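Local coordinates for protein enoyl-CoA hydratase/isomerase (Mycobacterium avium, PDB 3P5M) that probably catalyses the hydration or isomerisation of enoyl-CoA thioesters, as a hexameric member of the crotonase family, at residues G196-T199 and L200-W204; E226-L229 and A230-E233. One frame throughout, in Å; residues are numbered along the deposited sequence.

Contact 1: G196-T199 and L200-W204; sequences GGPT and LAFGW
Phe202 reaches back from the first turn of helix 199-213 over the loop that leads into it. Its backbone N donates to Pro198 O at 3.0 Å. The bond is nearly straight, 162° at the hydrogen, and lies in the carbonyl plane. Pro198 is the N-cap of the helix and the centre of an inverse gamma turn. One residue further on, Gly203 N donates to Thr199 O, also at 3.0 Å. This donor sits tilted from the carbonyl plane. Pro198 O has a second neighbour, the Phe202 ring itself. The oxygen stands 3.7 Å above one face of the ring plane, offset toward the rim. With CG anti to the carbonyl carbon (chi1 -69°), the ring turns back toward the loop. Its far end meets the proline, with Phe202 CZ 3.8 Å from Pro198 CD. Phe202 CE2 lies equally near Gly197 CA, at 3.8 Å. Pro198 CB rests on Ala201 CB at 3.9 Å, on another side of the proline. Thr199 OG1 takes a hydrogen bond from Arg52 NE of the same chain, and Arg52 NH2 bonds Gly197 O. One guanidinium group thus serves both oxygens. Pro198 also packs on Phe252 of the second subunit, and Ala201 on its Gly133. The chemistry implies a buried helix start: backbone amides and one arginine satisfy the carbonyls of Gly197, Pro198 and Thr199 and the threonine hydroxyl, while the proline and phenylalanine rings supply the apolar packing.

Contact 2: E226-L229 and A230-E233; sequences EGQL and ALVE
Gln228 and Leu231 meet three residues apart in the last turns of the alpha-helix 217-231, one of the C-terminal helices of this crotonase-family subunit. Their side chains run at a slant to each other. The glutamine starts away from the following turn, but its chain bends at chi2 (77°) and brings the amide back. Gln228 OE1 then lies 3.8 Å from Leu231 CD1. The other end of the amide, Gln228 NE2, donates to Met135 O of the same chain, which helps to fix the amide's rotation. Leu231 leans over the preceding turn. Leu231 CG comes 3.2 Å from Gly227 O, the carbonyl that its own backbone N bonds at 2.8 Å. Both branches of Val232 lie near Gln228 O, CG1 at 3.5 Å; CG2 also comes 3.6 Å from Leu229 O. Val232 N donates to Gln228 O, and Ala230 N to Glu226 O, continuing the helical ladder. Within the same chain, Leu231 and Val232 touch Leu134, while Leu229 and Val232 touch Thr74 of helix 74-90. In the third subunit, Trp204 packs against Glu226 and Ala230. Leu229 O points to the closing turn, where Glu233 folds back with its chain bent at chi2. Glu233 CG approaches that oxygen, and a water completes the link: it donates to Leu229 O at 2.6 Å and to Glu233 OE2 at 2.8 Å.

In the fold
From the N terminus, the chain passes through the sheets and helices of the core before either contact forms. Contact 1 follows helix 183-195: its loop closes into the start of helix 199-213. A short link joins that helix to helix 217-231, and contact 2 forms near the C-terminal end of the latter, before helix 235-245. The contacts are in series and neither nest nor cross. Their centres are about 40 Å apart, on opposite sides of the chain's centre. Within the chain, contact 1 meets the loop residues Lys93 and Pro94, and contact 2 meets helix 74-90. Between subunits the two surfaces come together: Trp204 of one copy packs on Gly227 of another.

Contact 1: G196-T199 and L200-W204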
loop_
_atom_site.group_PDB
_atom_site.type_symbol
_atom_site.label_atom_id
_atom_site.label_comp_id
_atom_site.label_asym_id
_atom_site.label_seq_id
_atom_site.Cartn_x
_atom_site.Cartn_y
_atom_site.Cartn_z
ATOM N N GLY B 196 -20.903 -22.936 11.120
ATOM C CA GLY B 196 -20.825 -24.322 10.663
ATOM C C GLY B 196 -19.471 -24.969 10.957
ATOM O O GLY B 196 -19.226 -26.157 10.630
ATOM N N GLY B 197 -18.599 -24.193 11.596
ATOM C CA GLY B 197 -17.263 -24.641 11.982
ATOM C C GLY B 197 -17.124 -25.481 13.250
ATOM O O GLY B 197 -18.090 -25.752 13.967
ATOM N N PRO B 198 -15.905 -25.949 13.509
ATOM C CA PRO B 198 -15.594 -26.765 14.679
ATOM C C PRO B 198 -15.639 -25.974 15.995
ATOM O O PRO B 198 -14.610 -25.594 16.529
ATOM C CB PRO B 198 -14.193 -27.264 14.363
ATOM C CG PRO B 198 -13.609 -26.150 13.531
ATOM C CD PRO B 198 -14.736 -25.804 12.622
ATOM N N THR B 199 -16.835 -25.783 16.523
ATOM C CA THR B 199 -17.075 -24.859 17.625
ATOM C C THR B 199 -16.207 -25.080 18.866
ATOM O O THR B 199 -15.790 -24.115 19.503
ATOM C CB THR B 199 -18.559 -24.856 17.996
ATOM O OG1 THR B 199 -19.314 -24.700 16.795
ATOM C CG2 THR B 199 -18.872 -23.695 18.956
ATOM N N LEU B 200 -15.929 -26.343 19.187
ATOM C CA LEU B 200 -15.112 -26.671 20.347
ATOM C C LEU B 200 -13.668 -26.253 20.108
ATOM O O LEU B 200 -13.016 -25.734 21.027
ATOM C CB LEU B 200 -15.186 -28.155 20.708
ATOM C CG LEU B 200 -16.609 -28.643 21.089
ATOM C CD1 LEU B 200 -16.681 -30.175 21.273
ATOM C CD2 LEU B 200 -17.148 -27.964 22.344
ATOM N N ALA B 201 -13.192 -26.491 18.883
ATOM C CA ALA B 201 -11.873 -26.019 18.463
ATOM C C ALA B 201 -11.732 -24.508 18.533
ATOM O O ALA B 201 -10.687 -24.026 18.960
ATOM C CB ALA B 201 -11.478 -26.553 17.055
ATOM N N PHE B 202 -12.776 -23.791 18.084
ATOM C CA PHE B 202 -12.860 -22.339 18.180
ATOM C C PHE B 202 -12.784 -21.877 19.631
ATOM O O PHE B 202 -12.082 -20.919 19.935
ATOM C CB PHE B 202 -14.139 -21.796 17.505
ATOM C CG PHE B 202 -14.155 -21.916 15.982
ATOM C CD1 PHE B 202 -12.970 -22.055 15.250
ATOM C CD2 PHE B 202 -15.365 -21.842 15.277
ATOM C CE1 PHE B 202 -12.972 -22.172 13.832
ATOM C CE2 PHE B 202 -15.385 -21.932 13.855
ATOM C CZ PHE B 202 -14.174 -22.079 13.128
ATOM N N GLY B 203 -13.504 -22.555 20.529
ATOM C CA GLY B 203 -13.472 -22.199 21.953
ATOM C C GLY B 203 -12.096 -22.397 22.595
ATOM O O GLY B 203 -11.650 -21.567 23.380
ATOM N N TRP B 204 -11.431 -23.501 22.278
ATOM C CA TRP B 204 -10.053 -23.702 22.725
ATOM C C TRP B 204 -9.052 -22.704 22.144
ATOM O O TRP B 204 -8.211 -22.164 22.894
ATOM C CB TRP B 204 -9.589 -25.127 22.429
ATOM C CG TRP B 204 -9.981 -26.071 23.500
ATOM C CD1 TRP B 204 -10.994 -26.978 23.457
ATOM C CD2 TRP B 204 -9.393 -26.190 24.801
ATOM N NE1 TRP B 204 -11.053 -27.688 24.642
ATOM C CE2 TRP B 204 -10.098 -27.213 25.486
ATOM C CE3 TRP B 204 -8.341 -25.538 25.462
ATOM C CZ2 TRP B 204 -9.772 -27.605 26.781
ATOM C CZ3 TRP B 204 -8.032 -25.932 26.748
ATOM C CH2 TRP B 204 -8.729 -26.961 27.385
#

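Contact 2: E226-L229 and A230-E233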
loop_
_atom_site.group_PDB
_atom_site.type_symbol
_atom_site.label_atom_id
_atom_site.label_comp_id
_atom_site.label_asym_id
_atom_site.label_seq_id
_atom_site.Cartn_x
_atom_site.Cartn_y
_atom_site.Cartn_z
ATOM N N GLU B 226 -11.424 3.869 37.339
ATOM C CA GLU B 226 -10.992 4.927 38.296
ATOM C C GLU B 226 -10.798 6.293 37.623
ATOM O O GLU B 226 -11.179 7.334 38.182
ATOM C CB GLU B 226 -9.692 4.543 39.020
ATOM C CG GLU B 226 -9.325 5.541 40.070
ATOM C CD GLU B 226 -8.067 5.198 40.814
ATOM O OE1 GLU B 226 -7.663 4.022 40.822
ATOM O OE2 GLU B 226 -7.475 6.126 41.400
ATOM N N GLY B 227 -10.150 6.278 36.449
ATOM C CA GLY B 227 -9.928 7.479 35.677
ATOM C C GLY B 227 -11.217 8.172 35.256
ATOM O O GLY B 227 -11.341 9.391 35.407
ATOM N N GLN B 228 -12.184 7.409 34.748
ATOM C CA GLN B 228 -13.454 8.018 34.341
ATOM C C GLN B 228 -14.172 8.659 35.528
ATOM O O GLN B 228 -14.707 9.742 35.406
ATOM C CB GLN B 228 -14.382 7.014 33.626
ATOM C CG GLN B 228 -15.283 7.687 32.599
ATOM C CD GLN B 228 -14.480 8.020 31.319
ATOM O OE1 GLN B 228 -13.601 8.891 31.329
ATOM N NE2 GLN B 228 -14.731 7.265 30.245
ATOM N N LEU B 229 -14.162 7.980 36.680
ATOM C CA LEU B 229 -14.671 8.549 37.934
ATOM C C LEU B 229 -14.042 9.879 38.299
ATOM O O LEU B 229 -14.728 10.798 38.727
ATOM C CB LEU B 229 -14.474 7.560 39.096
ATOM C CG LEU B 229 -15.553 6.471 39.190
ATOM C CD1 LEU B 229 -15.149 5.418 40.256
ATOM C CD2 LEU B 229 -16.952 7.090 39.471
ATOM N N ALA B 230 -12.726 9.981 38.154
ATOM C CA ALA B 230 -12.052 11.238 38.436
ATOM C C ALA B 230 -12.358 12.284 37.357
ATOM O O ALA B 230 -12.516 13.476 37.651
ATOM C CB ALA B 230 -10.575 11.021 38.553
ATOM N N LEU B 231 -12.453 11.838 36.100
ATOM C CA LEU B 231 -12.609 12.775 34.970
ATOM C C LEU B 231 -13.965 13.467 34.922
ATOM O O LEU B 231 -14.029 14.639 34.584
ATOM C CB LEU B 231 -12.264 12.123 33.622
ATOM C CG LEU B 231 -10.782 11.835 33.390
ATOM C CD1 LEU B 231 -10.615 11.180 31.994
ATOM C CD2 LEU B 231 -9.930 13.072 33.513
ATOM N N VAL B 232 -15.033 12.781 35.320
ATOM C CA VAL B 232 -16.365 13.438 35.380
ATOM C C VAL B 232 -16.462 14.600 36.427
ATOM O O VAL B 232 -17.331 15.479 36.308
ATOM C CB VAL B 232 -17.575 12.422 35.475
ATOM C CG1 VAL B 232 -17.556 11.434 34.305
ATOM C CG2 VAL B 232 -17.598 11.643 36.806
ATOM N N GLU B 233 -15.586 14.600 37.433
ATOM C CA GLU B 233 -15.530 15.692 38.404
ATOM C C GLU B 233 -14.774 16.933 37.918
ATOM O O GLU B 233 -14.756 17.942 38.626
ATOM C CB GLU B 233 -14.858 15.234 39.714
ATOM C CG GLU B 233 -15.444 14.017 40.434
ATOM C CD GLU B 233 -16.833 14.271 40.995
ATOM O OE1 GLU B 233 -17.036 15.345 41.623
ATOM O OE2 GLU B 233 -17.722 13.401 40.810
HETATM O O HOH W 1 -16.693 10.867 40.381
#